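Local coordinates for endonuclease V isoform X2 (PDB 6OZI), which probably cleaves nucleic acid strands, RNA in particular, near inosine in a metal-dependent reaction, as an endonuclease V of the RNase H-like superfamily, at residues G28-S33 against A214-G219; E17-K22 against L132-N137; M57-Y62 against Q99-K104; N183-K188 against C208-A213. The protein carries 1 engineered substitution. All coordinates share one frame; numbering follows the deposited sequence.

Contact 1 (G28-S33 against A214-G219)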
loop_
_atom_site.group_PDB
_atom_site.type_symbol
_atom_site.label_atom_id
_atom_site.label_comp_id
_atom_site.label_asym_id
_atom_site.label_seq_id
_atom_site.Cartn_x
_atom_site.Cartn_y
_atom_site.Cartn_z
ATOM N N GLY A 28 3.872 -8.441 39.061
ATOM C CA GLY A 28 3.710 -7.716 40.314
ATOM C C GLY A 28 2.244 -7.725 40.709
ATOM O O GLY A 28 1.571 -8.761 40.637
ATOM N N ASP A 29 1.720 -6.565 41.106
ATOM C CA ASP A 29 0.296 -6.446 41.402
ATOM C C ASP A 29 -0.534 -6.080 40.173
ATOM O O ASP A 29 -1.705 -5.710 40.318
ATOM C CB ASP A 29 0.049 -5.449 42.542
ATOM C CG ASP A 29 0.838 -4.168 42.390
ATOM O OD1 ASP A 29 0.863 -3.606 41.269
ATOM O OD2 ASP A 29 1.431 -3.727 43.403
ATOM N N PHE A 30 0.051 -6.151 38.979
ATOM C CA PHE A 30 -0.665 -5.901 37.739
ATOM C C PHE A 30 -1.329 -7.180 37.244
ATOM O O PHE A 30 -0.828 -8.287 37.457
ATOM C CB PHE A 30 0.289 -5.353 36.671
ATOM C CG PHE A 30 -0.308 -5.281 35.286
ATOM C CD1 PHE A 30 -1.167 -4.255 34.934
ATOM C CD2 PHE A 30 0.023 -6.227 34.328
ATOM C CE1 PHE A 30 -1.703 -4.182 33.647
ATOM C CE2 PHE A 30 -0.505 -6.159 33.046
ATOM C CZ PHE A 30 -1.369 -5.136 32.709
ATOM N N SER A 31 -2.481 -7.018 36.598
ATOM C CA SER A 31 -3.195 -8.142 36.011
ATOM C C SER A 31 -4.006 -7.654 34.816
ATOM O O SER A 31 -4.194 -6.453 34.607
ATOM C CB SER A 31 -4.094 -8.830 37.045
ATOM O OG SER A 31 -5.061 -7.935 37.554
ATOM N N LEU A 32 -4.485 -8.615 34.024
ATOM C CA LEU A 32 -5.283 -8.288 32.849
ATOM C C LEU A 32 -6.538 -7.512 33.223
ATOM O O LEU A 32 -6.990 -6.654 32.458
ATOM C CB LEU A 32 -5.657 -9.569 32.100
ATOM C CG LEU A 32 -6.399 -9.403 30.770
ATOM C CD1 LEU A 32 -5.510 -8.744 29.747
ATOM C CD2 LEU A 32 -6.905 -10.741 30.251
ATOM N N SER A 33 -7.106 -7.794 34.396
ATOM C CA SER A 33 -8.333 -7.129 34.819
ATOM C C SER A 33 -8.141 -5.632 35.017
ATOM O O SER A 33 -9.123 -4.883 34.983
ATOM C CB SER A 33 -8.854 -7.767 36.111
ATOM O OG SER A 33 -7.839 -7.821 37.096
ATOM N N ALA A 214 1.178 -11.860 26.146
ATOM C CA ALA A 214 0.480 -12.560 25.072
ATOM C C ALA A 214 -1.032 -12.433 25.209
ATOM O O ALA A 214 -1.732 -12.240 24.209
ATOM C CB ALA A 214 0.894 -14.033 25.040
ATOM N N LYS A 215 -1.559 -12.522 26.439
ATOM C CA LYS A 215 -3.003 -12.344 26.614
ATOM C C LYS A 215 -3.452 -10.959 26.160
ATOM O O LYS A 215 -4.520 -10.809 25.549
ATOM C CB LYS A 215 -3.415 -12.566 28.071
ATOM C CG LYS A 215 -3.961 -13.947 28.396
ATOM C CD LYS A 215 -3.664 -14.329 29.845
ATOM C CE LYS A 215 -4.498 -15.517 30.293
ATOM N NZ LYS A 215 -4.765 -16.444 29.161
ATOM N N ILE A 216 -2.659 -9.932 26.465
ATOM C CA ILE A 216 -3.029 -8.574 26.079
ATOM C C ILE A 216 -2.950 -8.406 24.566
ATOM O O ILE A 216 -3.803 -7.752 23.953
ATOM C CB ILE A 216 -2.139 -7.560 26.820
ATOM C CG1 ILE A 216 -2.393 -7.664 28.331
ATOM C CG2 ILE A 216 -2.376 -6.146 26.306
ATOM C CD1 ILE A 216 -1.511 -6.779 29.179
ATOM N N VAL A 217 -1.935 -8.990 23.937
ATOM C CA VAL A 217 -1.847 -8.915 22.481
ATOM C C VAL A 217 -3.038 -9.628 21.834
ATOM O O VAL A 217 -3.615 -9.139 20.854
ATOM C CB VAL A 217 -0.489 -9.473 22.008
ATOM C CG1 VAL A 217 -0.447 -9.629 20.501
ATOM C CG2 VAL A 217 0.649 -8.544 22.474
ATOM N N LYS A 218 -3.450 -10.772 22.395
ATOM C CA LYS A 218 -4.639 -11.462 21.892
ATOM C C LYS A 218 -5.879 -10.592 22.025
ATOM O O LYS A 218 -6.683 -10.488 21.089
ATOM C CB LYS A 218 -4.845 -12.785 22.631
ATOM C CG LYS A 218 -6.036 -13.610 22.138
ATOM C CD LYS A 218 -5.866 -15.083 22.524
ATOM C CE LYS A 218 -6.916 -15.996 21.889
ATOM N NZ LYS A 218 -6.526 -17.447 22.025
ATOM N N GLY A 219 -6.056 -9.968 23.195
ATOM C CA GLY A 219 -7.186 -9.074 23.395
ATOM C C GLY A 219 -7.180 -7.867 22.473
ATOM O O GLY A 219 -8.234 -7.289 22.198
#
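Leu32 and Ile216 bring their CA atoms to 7.1 Å where the loop 28-33 passes alongside the helical segment 214-219, and the backbones exchange no hydrogen bond. The domain is RNase H-like, a mixed sheet with helices packed on it. Here the loop between helix 6-19 and strand 37-45 lies against helix 210-219. Leu32 opens a short 3-10 turn, and 214-219 is regular helix, with Lys218 N bonded to Ala214 O and Gly219 N to Lys215 O.

Three apolar side chains carry the contact, and Ile216 lies at its middle. Leu32 points from the loop toward the helix. Its CG is anti to the backbone N (chi1 -175°), and CD1 then rests on Ile216 CG1 at 3.6 Å. The two side chains run antiparallel, flank to flank. Ile216 keeps its outer chain extended (chi2 176°), which carries CD1 beyond Leu32 to Phe30, two residues back in the loop. No polar group takes part across the contact, and both Phe30 and Ile216 are buried.

Neighbouring groups hold the three in place. Ile216 also packs on Ile141 of strand 140-144, which ties this side of the helix to the central sheet. Leu32 also touches Tyr62. Phe30 makes a cation-pi interaction with Arg139, and Val35 lies against its side chain too. Ile216 uses the rim of the ring: CD1 sits in the ring plane, 3.9 Å from Phe30 CZ and 4.0 Å from Phe30 CE2.

Contact 2 (E17-K22 against L132-N137)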
loop_
_atom_site.group_PDB
_atom_site.type_symbol
_atom_site.label_atom_id
_atom_site.label_comp_id
_atom_site.label_asym_id
_atom_site.label_seq_id
_atom_site.Cartn_x
_atom_site.Cartn_y
_atom_site.Cartn_z
ATOM N N GLU A 17 23.900 -2.819 28.629
ATOM C CA GLU A 17 24.351 -3.727 29.680
ATOM C C GLU A 17 23.973 -3.211 31.062
ATOM O O GLU A 17 23.624 -4.000 31.946
ATOM C CB GLU A 17 25.863 -3.953 29.593
ATOM C CG GLU A 17 26.321 -4.789 28.407
ATOM C CD GLU A 17 25.909 -6.260 28.508
ATOM O OE1 GLU A 17 25.439 -6.696 29.583
ATOM O OE2 GLU A 17 26.073 -6.981 27.502
ATOM N N GLU A 18 24.036 -1.897 31.279
ATOM C CA GLU A 18 23.650 -1.424 32.607
ATOM C C GLU A 18 22.134 -1.411 32.808
ATOM O O GLU A 18 21.670 -1.550 33.947
ATOM C CB GLU A 18 24.275 -0.055 32.901
ATOM C CG GLU A 18 23.685 1.150 32.217
ATOM C CD GLU A 18 24.353 2.433 32.710
ATOM O OE1 GLU A 18 25.294 2.327 33.533
ATOM O OE2 GLU A 18 23.944 3.538 32.289
ATOM N N LEU A 19 21.346 -1.252 31.735
ATOM C CA LEU A 19 19.890 -1.234 31.879
ATOM C C LEU A 19 19.272 -2.622 32.011
ATOM O O LEU A 19 18.222 -2.760 32.651
ATOM C CB LEU A 19 19.233 -0.538 30.683
ATOM C CG LEU A 19 19.060 0.971 30.670
ATOM C CD1 LEU A 19 18.339 1.384 29.396
ATOM C CD2 LEU A 19 18.260 1.399 31.889
ATOM N N ARG A 20 19.887 -3.653 31.422
ATOM C CA ARG A 20 19.184 -4.923 31.245
ATOM C C ARG A 20 18.674 -5.509 32.563
ATOM O O ARG A 20 17.606 -6.126 32.581
ATOM C CB ARG A 20 20.082 -5.928 30.511
ATOM C CG ARG A 20 21.389 -6.246 31.214
ATOM C CD ARG A 20 22.322 -7.088 30.344
ATOM N NE ARG A 20 21.780 -8.412 30.081
ATOM C CZ ARG A 20 22.335 -9.296 29.259
ATOM N NH1 ARG A 20 23.457 -8.998 28.618
ATOM N NH2 ARG A 20 21.765 -10.480 29.083
ATOM N N ASP A 21 19.385 -5.311 33.675
ATOM C CA ASP A 21 18.920 -5.908 34.925
ATOM C C ASP A 21 17.763 -5.145 35.554
ATOM O O ASP A 21 17.187 -5.628 36.536
ATOM C CB ASP A 21 20.065 -6.037 35.944
ATOM C CG ASP A 21 20.381 -4.727 36.653
ATOM O OD1 ASP A 21 20.269 -3.650 36.026
ATOM O OD2 ASP A 21 20.761 -4.773 37.846
ATOM N N LYS A 22 17.407 -3.980 35.016
ATOM C CA LYS A 22 16.269 -3.224 35.512
ATOM C C LYS A 22 14.961 -3.649 34.862
ATOM O O LYS A 22 13.889 -3.249 35.331
ATOM C CB LYS A 22 16.487 -1.723 35.278
ATOM C CG LYS A 22 17.774 -1.180 35.888
ATOM C CD LYS A 22 17.851 -1.471 37.372
ATOM C CE LYS A 22 19.141 -0.924 37.965
ATOM N NZ LYS A 22 20.338 -1.406 37.218
ATOM N N LEU A 132 12.466 1.491 26.471
ATOM C CA LEU A 132 11.531 2.598 26.651
ATOM C C LEU A 132 10.682 2.397 27.903
ATOM O O LEU A 132 10.430 3.355 28.654
ATOM C CB LEU A 132 10.647 2.740 25.406
ATOM C CG LEU A 132 11.179 3.538 24.207
ATOM C CD1 LEU A 132 12.575 3.085 23.751
ATOM C CD2 LEU A 132 10.197 3.489 23.042
ATOM N N GLY A 133 10.273 1.146 28.172
ATOM C CA GLY A 133 9.516 0.885 29.388
ATOM C C GLY A 133 10.268 1.289 30.646
ATOM O O GLY A 133 9.726 1.972 31.522
ATOM N N VAL A 134 11.542 0.903 30.740
ATOM C CA VAL A 134 12.293 1.176 31.961
ATOM C C VAL A 134 12.613 2.656 32.072
ATOM O O VAL A 134 12.467 3.256 33.144
ATOM C CB VAL A 134 13.577 0.326 32.018
ATOM C CG1 VAL A 134 14.498 0.837 33.125
ATOM C CG2 VAL A 134 13.237 -1.139 32.255
ATOM N N LEU A 135 13.028 3.277 30.965
ATOM C CA LEU A 135 13.402 4.686 31.029
ATOM C C LEU A 135 12.208 5.586 31.298
ATOM O O LEU A 135 12.397 6.709 31.772
ATOM C CB LEU A 135 14.102 5.121 29.738
ATOM C CG LEU A 135 15.550 4.639 29.591
ATOM C CD1 LEU A 135 16.271 5.397 28.487
ATOM C CD2 LEU A 135 16.288 4.760 30.912
ATOM N N SER A 136 10.986 5.128 31.025
ATOM C CA SER A 136 9.803 5.933 31.301
ATOM C C SER A 136 8.984 5.417 32.475
ATOM O O SER A 136 7.951 6.016 32.799
ATOM C CB SER A 136 8.917 6.014 30.056
ATOM O OG SER A 136 8.546 4.721 29.612
ATOM N N ASN A 137 9.423 4.342 33.134
ATOM C CA ASN A 137 8.656 3.693 34.203
ATOM C C ASN A 137 7.239 3.365 33.730
ATOM O O ASN A 137 6.245 3.659 34.399
ATOM C CB ASN A 137 8.621 4.542 35.478
ATOM C CG ASN A 137 7.983 3.802 36.655
ATOM O OD1 ASN A 137 8.055 2.571 36.745
ATOM N ND2 ASN A 137 7.320 4.543 37.534
#
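Leu19 touches two helix residues with a single methyl. Its CD2 lies 4.0 Å from Val134 CG1, and it stands equally far from Leu135 CD2. Leu19 and Val134 overlap while heading opposite ways, whereas Leu135 lies nearly perpendicular to Leu19. Val134 is the broader partner. Its first torsion (chi1 167°) sets CG1 on the carbonyl side, where it meets Leu19 and also Lys22 CB, 3.9 Å away. Its other methyl, CG2, rests 3.8 Å from Lys22 O. Lys22 therefore contributes its backbone and the root of its side chain, while the bent remainder leads the ammonium group away. No hydrogen bond crosses between the segments.

In the next shell, Cys126 packs on Leu19 and Ile23 on Val134. Arg20 faces away from the contact. Its NH1 forms a salt bridge with Glu17 OE1 at 3.2 Å, one helical turn back. Leu132 and Ser136 face helix 86-104, where both touch Phe94. Helix 128-136 thus packs on helix 86-104 as well as on helix 6-19 and the residues that follow it.

Lys22 N bonds to Leu19 O. On the other side, Ser136 N bonds to Leu132 O, and Asn137 N reaches Val134 O at 3.2 Å. With positive phi at Asn137 (53°) and two bonds back into the last turn, helix 128-136 closes in a Schellman motif.

Contact 3 (M57-Y62 against Q99-K104)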
loop_
_atom_site.group_PDB
_atom_site.type_symbol
_atom_site.label_atom_id
_atom_site.label_comp_id
_atom_site.label_asym_id
_atom_site.label_seq_id
_atom_site.Cartn_x
_atom_site.Cartn_y
_atom_site.Cartn_z
ATOM N N MET A 57 1.444 8.773 19.047
ATOM C CA MET A 57 1.025 8.001 20.207
ATOM C C MET A 57 -0.493 7.943 20.198
ATOM O O MET A 57 -1.155 8.953 19.932
ATOM C CB MET A 57 1.550 8.614 21.515
ATOM C CG MET A 57 1.060 7.913 22.777
ATOM S SD MET A 57 2.023 8.321 24.262
ATOM C CE MET A 57 3.578 7.469 23.960
ATOM N N VAL A 58 -1.038 6.752 20.448
ATOM C CA VAL A 58 -2.475 6.528 20.462
ATOM C C VAL A 58 -2.840 5.859 21.776
ATOM O O VAL A 58 -2.010 5.220 22.425
ATOM C CB VAL A 58 -2.947 5.651 19.281
ATOM C CG1 VAL A 58 -2.747 6.368 17.951
ATOM C CG2 VAL A 58 -2.206 4.321 19.289
ATOM N N VAL A 59 -4.098 6.031 22.176
ATOM C CA VAL A 59 -4.673 5.285 23.286
ATOM C C VAL A 59 -6.014 4.728 22.834
ATOM O O VAL A 59 -6.881 5.483 22.371
ATOM C CB VAL A 59 -4.852 6.138 24.556
ATOM C CG1 VAL A 59 -5.383 5.273 25.692
ATOM C CG2 VAL A 59 -3.541 6.789 24.968
ATOM N N LEU A 60 -6.185 3.414 22.991
ATOM C CA LEU A 60 -7.415 2.704 22.674
ATOM C C LEU A 60 -7.990 2.107 23.949
ATOM O O LEU A 60 -7.250 1.669 24.833
ATOM C CB LEU A 60 -7.179 1.576 21.658
ATOM C CG LEU A 60 -6.965 1.935 20.186
ATOM C CD1 LEU A 60 -5.656 2.680 19.963
ATOM C CD2 LEU A 60 -7.013 0.681 19.330
ATOM N N SER A 61 -9.317 2.083 24.039
ATOM C CA SER A 61 -9.949 1.454 25.186
ATOM C C SER A 61 -9.743 -0.054 25.140
ATOM O O SER A 61 -9.539 -0.643 24.077
ATOM C CB SER A 61 -11.441 1.781 25.235
ATOM O OG SER A 61 -12.091 1.374 24.045
ATOM N N TYR A 62 -9.784 -0.672 26.314
ATOM C CA TYR A 62 -9.662 -2.118 26.432
ATOM C C TYR A 62 -10.856 -2.640 27.216
ATOM O O TYR A 62 -11.155 -2.123 28.291
ATOM C CB TYR A 62 -8.357 -2.512 27.130
ATOM C CG TYR A 62 -8.046 -3.992 27.032
ATOM C CD1 TYR A 62 -8.669 -4.915 27.863
ATOM C CD2 TYR A 62 -7.125 -4.461 26.106
ATOM C CE1 TYR A 62 -8.393 -6.276 27.759
ATOM C CE2 TYR A 62 -6.839 -5.810 25.995
ATOM C CZ TYR A 62 -7.473 -6.714 26.827
ATOM O OH TYR A 62 -7.180 -8.052 26.718
ATOM N N GLN A 99 4.939 12.415 27.644
ATOM C CA GLN A 99 4.773 13.611 28.461
ATOM C C GLN A 99 3.589 14.444 27.978
ATOM O O GLN A 99 2.821 14.985 28.788
ATOM C CB GLN A 99 6.073 14.417 28.445
ATOM C CG GLN A 99 5.931 15.883 28.778
ATOM C CD GLN A 99 7.284 16.571 28.940
ATOM O OE1 GLN A 99 8.167 16.456 28.084
ATOM N NE2 GLN A 99 7.433 17.324 30.025
ATOM N N LEU A 100 3.428 14.560 26.655
ATOM C CA LEU A 100 2.270 15.263 26.108
ATOM C C LEU A 100 0.962 14.580 26.506
ATOM O O LEU A 100 0.005 15.245 26.915
ATOM C CB LEU A 100 2.398 15.351 24.590
ATOM C CG LEU A 100 1.337 16.136 23.832
ATOM C CD1 LEU A 100 1.156 17.505 24.434
ATOM C CD2 LEU A 100 1.788 16.251 22.394
ATOM N N LEU A 101 0.901 13.252 26.395
ATOM C CA LEU A 101 -0.300 12.521 26.800
ATOM C C LEU A 101 -0.611 12.755 28.275
ATOM O O LEU A 101 -1.760 13.022 28.645
ATOM C CB LEU A 101 -0.125 11.031 26.512
ATOM C CG LEU A 101 -1.152 10.072 27.113
ATOM C CD1 LEU A 101 -2.543 10.313 26.543
ATOM C CD2 LEU A 101 -0.726 8.632 26.878
ATOM N N LYS A 102 0.408 12.666 29.134
ATOM C CA LYS A 102 0.178 12.867 30.563
ATOM C C LYS A 102 -0.294 14.282 30.867
ATOM O O LYS A 102 -1.095 14.480 31.787
ATOM C CB LYS A 102 1.446 12.555 31.362
ATOM C CG LYS A 102 1.820 11.073 31.393
ATOM C CD LYS A 102 3.065 10.815 32.246
ATOM C CE LYS A 102 3.230 9.327 32.528
ATOM N NZ LYS A 102 4.470 8.991 33.278
ATOM N N ALA A 103 0.168 15.280 30.106
ATOM C CA ALA A 103 -0.283 16.643 30.373
ATOM C C ALA A 103 -1.681 16.895 29.817
ATOM O O ALA A 103 -2.473 17.619 30.428
ATOM C CB ALA A 103 0.706 17.655 29.791
ATOM N N LYS A 104 -2.001 16.296 28.671
ATOM C CA LYS A 104 -3.273 16.542 27.996
ATOM C C LYS A 104 -4.396 15.705 28.601
ATOM O O LYS A 104 -5.435 16.229 29.011
ATOM C CB LYS A 104 -3.133 16.225 26.502
ATOM C CG LYS A 104 -3.443 17.381 25.578
ATOM C CD LYS A 104 -3.628 16.908 24.141
ATOM C CE LYS A 104 -4.982 17.355 23.598
ATOM N NZ LYS A 104 -5.000 17.486 22.108
#
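In the helical turn that brings Leu101 to Met57 and Val59, the shortest polar bond runs from Lys104 N to Leu100 O, 2.9 Å. Ala103 N bonds to Gln99 O in the same way. No polar bond crosses to the strand, and the contact itself is wholly apolar and buried.

Met57 and Val59 are two residues apart on strand 57-61, so both point to the same face of the sheet. Leu101 comes down on them from the helix through an extended first torsion (chi1 168°). Its CD2 is shared, at 3.8 Å from Met57 SD and 3.9 Å from Val59 CG2. CD1 touches only the valine of this pair, 4.0 Å from Val59 CG2. Leu101 stands roughly perpendicular to both strand side chains. Met57 runs extended through chi1 (176°) and chi2 (164°), which puts SD beside Leu101 CD2.

Tyr69 and Pro110 also pack on Leu101. On the other face of the sheet, Val58 meets Ala232 and Trp235 of helix 227-243. Met57 is backbone-bonded to Asn71, which with Thr72 binds a potassium ion.

Helix 86-104 joins the parallel strands 67-76 and 112-116. Here it passes over strand 52-61, one of the two strands (with 37-45) between them. This is a beta-alpha-beta crossover that runs from the antiparallel edge of the RNase H-like sheet to its parallel centre.

Contact 4 (N183-K188 against C208-A213)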
loop_
_atom_site.group_PDB
_atom_site.type_symbol
_atom_site.label_atom_id
_atom_site.label_comp_id
_atom_site.label_asym_id
_atom_site.label_seq_id
_atom_site.Cartn_x
_atom_site.Cartn_y
_atom_site.Cartn_z
ATOM N N ASN A 183 19.176 -21.213 27.897
ATOM C CA ASN A 183 18.132 -22.156 28.309
ATOM C C ASN A 183 16.939 -21.407 28.904
ATOM O O ASN A 183 16.497 -21.684 30.021
ATOM C CB ASN A 183 18.683 -23.193 29.296
ATOM C CG ASN A 183 17.743 -24.373 29.498
ATOM O OD1 ASN A 183 17.254 -24.957 28.531
ATOM N ND2 ASN A 183 17.485 -24.726 30.756
ATOM N N GLU A 184 16.432 -20.432 28.152
ATOM C CA GLU A 184 15.312 -19.626 28.616
ATOM C C GLU A 184 14.445 -19.235 27.428
ATOM O O GLU A 184 14.910 -19.179 26.286
ATOM C CB GLU A 184 15.791 -18.364 29.361
ATOM C CG GLU A 184 16.619 -17.415 28.496
ATOM C CD GLU A 184 17.128 -16.177 29.234
ATOM O OE1 GLU A 184 16.676 -15.918 30.374
ATOM O OE2 GLU A 184 17.995 -15.461 28.667
ATOM N N VAL A 185 13.178 -18.948 27.717
ATOM C CA VAL A 185 12.253 -18.464 26.699
ATOM C C VAL A 185 12.469 -16.969 26.507
ATOM O O VAL A 185 12.508 -16.196 27.474
ATOM C CB VAL A 185 10.797 -18.773 27.083
ATOM C CG1 VAL A 185 9.843 -18.175 26.046
ATOM C CG2 VAL A 185 10.587 -20.285 27.194
ATOM N N LEU A 186 12.640 -16.564 25.255
ATOM C CA LEU A 186 12.834 -15.170 24.897
ATOM C C LEU A 186 11.551 -14.486 24.457
ATOM O O LEU A 186 11.388 -13.280 24.692
ATOM C CB LEU A 186 13.871 -15.063 23.775
ATOM C CG LEU A 186 15.265 -15.644 24.046
ATOM C CD1 LEU A 186 16.182 -15.422 22.852
ATOM C CD2 LEU A 186 15.886 -15.061 25.308
ATOM N N ALA A 187 10.658 -15.221 23.800
ATOM C CA ALA A 187 9.474 -14.647 23.183
ATOM C C ALA A 187 8.493 -15.765 22.872
ATOM O O ALA A 187 8.761 -16.948 23.101
ATOM C CB ALA A 187 9.832 -13.872 21.913
ATOM N N LYS A 188 7.359 -15.375 22.304
ATOM C CA LYS A 188 6.299 -16.297 21.927
ATOM C C LYS A 188 5.870 -15.939 20.512
ATOM O O LYS A 188 5.502 -14.790 20.246
ATOM C CB LYS A 188 5.134 -16.202 22.917
ATOM C CG LYS A 188 4.459 -17.512 23.231
ATOM C CD LYS A 188 3.782 -17.414 24.585
ATOM C CE LYS A 188 3.325 -18.776 25.096
ATOM N NZ LYS A 188 4.437 -19.537 25.706
ATOM N N CYS A 208 5.660 -6.674 33.115
ATOM C CA CYS A 208 4.642 -7.565 32.573
ATOM C C CYS A 208 5.285 -8.897 32.199
ATOM O O CYS A 208 6.343 -8.920 31.567
ATOM C CB CYS A 208 3.972 -6.930 31.351
ATOM S SG CYS A 208 2.538 -7.804 30.732
ATOM N N SER A 209 4.648 -10.001 32.588
ATOM C CA SER A 209 5.168 -11.308 32.208
ATOM C C SER A 209 4.872 -11.579 30.731
ATOM O O SER A 209 3.950 -11.007 30.138
ATOM C CB SER A 209 4.565 -12.419 33.072
ATOM O OG SER A 209 3.211 -12.658 32.726
ATOM N N LEU A 210 5.664 -12.480 30.143
ATOM C CA LEU A 210 5.437 -12.863 28.753
ATOM C C LEU A 210 4.026 -13.402 28.557
ATOM O O LEU A 210 3.386 -13.147 27.528
ATOM C CB LEU A 210 6.481 -13.896 28.326
ATOM C CG LEU A 210 6.304 -14.563 26.952
ATOM C CD1 LEU A 210 6.177 -13.537 25.828
ATOM C CD2 LEU A 210 7.455 -15.509 26.678
ATOM N N GLU A 211 3.517 -14.127 29.555
ATOM C CA GLU A 211 2.199 -14.746 29.464
ATOM C C GLU A 211 1.093 -13.698 29.444
ATOM O O GLU A 211 0.173 -13.751 28.608
ATOM C CB GLU A 211 2.019 -15.691 30.644
ATOM C CG GLU A 211 2.972 -16.888 30.657
ATOM C CD GLU A 211 4.403 -16.621 31.133
ATOM O OE1 GLU A 211 4.718 -15.490 31.585
ATOM O OE2 GLU A 211 5.205 -17.594 31.084
ATOM N N THR A 212 1.157 -12.744 30.372
ATOM C CA THR A 212 0.197 -11.652 30.376
ATOM C C THR A 212 0.350 -10.800 29.123
ATOM O O THR A 212 -0.647 -10.372 28.529
ATOM C CB THR A 212 0.378 -10.808 31.639
ATOM O OG1 THR A 212 0.227 -11.640 32.802
ATOM C CG2 THR A 212 -0.656 -9.694 31.675
ATOM N N ALA A 213 1.591 -10.591 28.675
ATOM C CA ALA A 213 1.822 -9.880 27.421
ATOM C C ALA A 213 1.058 -10.535 26.277
ATOM O O ALA A 213 0.344 -9.860 25.526
ATOM C CB ALA A 213 3.319 -9.826 27.112
#
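Leu210 reaches the strand from the first turn of its helix and meets Val185 and the backbone around Ala187. A chi1 of 172° swings its CG away from the backbone nitrogen, and the two methyls divide the work. CD2 rests 3.6 Å from Val185 CG1, the two side chains set almost square to each other, and also lies 4.0 Å from Ala187 C. CD1 turns to Lys188, 4.1 Å from its CB.

Val185 presents CG1, the methyl beside its carbonyl carbon. The chain of Lys188 runs extended through chi2 and chi3 and bends at chi4, and its NZ forms a salt bridge with Asp176. Glu211 OE2 is 5.8 Å from Lys188 NZ, too far for a bond.

Ser209 caps the helix: its OG accepts from Thr212 N at 3.1 Å, with a nearly straight N-H...O angle of 172°. Asp27 adds hydrogen bonds to Ser209 N and Thr212 OG1 at the same helix start.

Leu186 and Ala187 form a classic beta bulge opposite Ile177. Strand 184-190 runs between strands 174-179 and 200-206, and helix 210-219 packs over it and, through Ala213, on Val202 of strand 200-206.

How the contacts relate
Contacts 1 and 4 share helix 210-219, and their centres lie 12 Å apart. They meet where Phe30 CE2 packs on Thr212 CG2 at 3.8 Å. Contact 3 joins contact 1 through Tyr62, whose OH is 3.5 Å from both Leu32 CD1 and Gly219 CA. Contacts 3 and 4 reach the same sheet, with centres 26 Å apart. Contact 2 touches none of the others; its nearest atoms are about 5 Å from contact 3 and about 6 Å from contact 4. It is also the closest to the bound nucleic acid, about 8 Å at the nearest atoms, against about 10 to 12 Å for the rest. None of the four touches the nucleic acid.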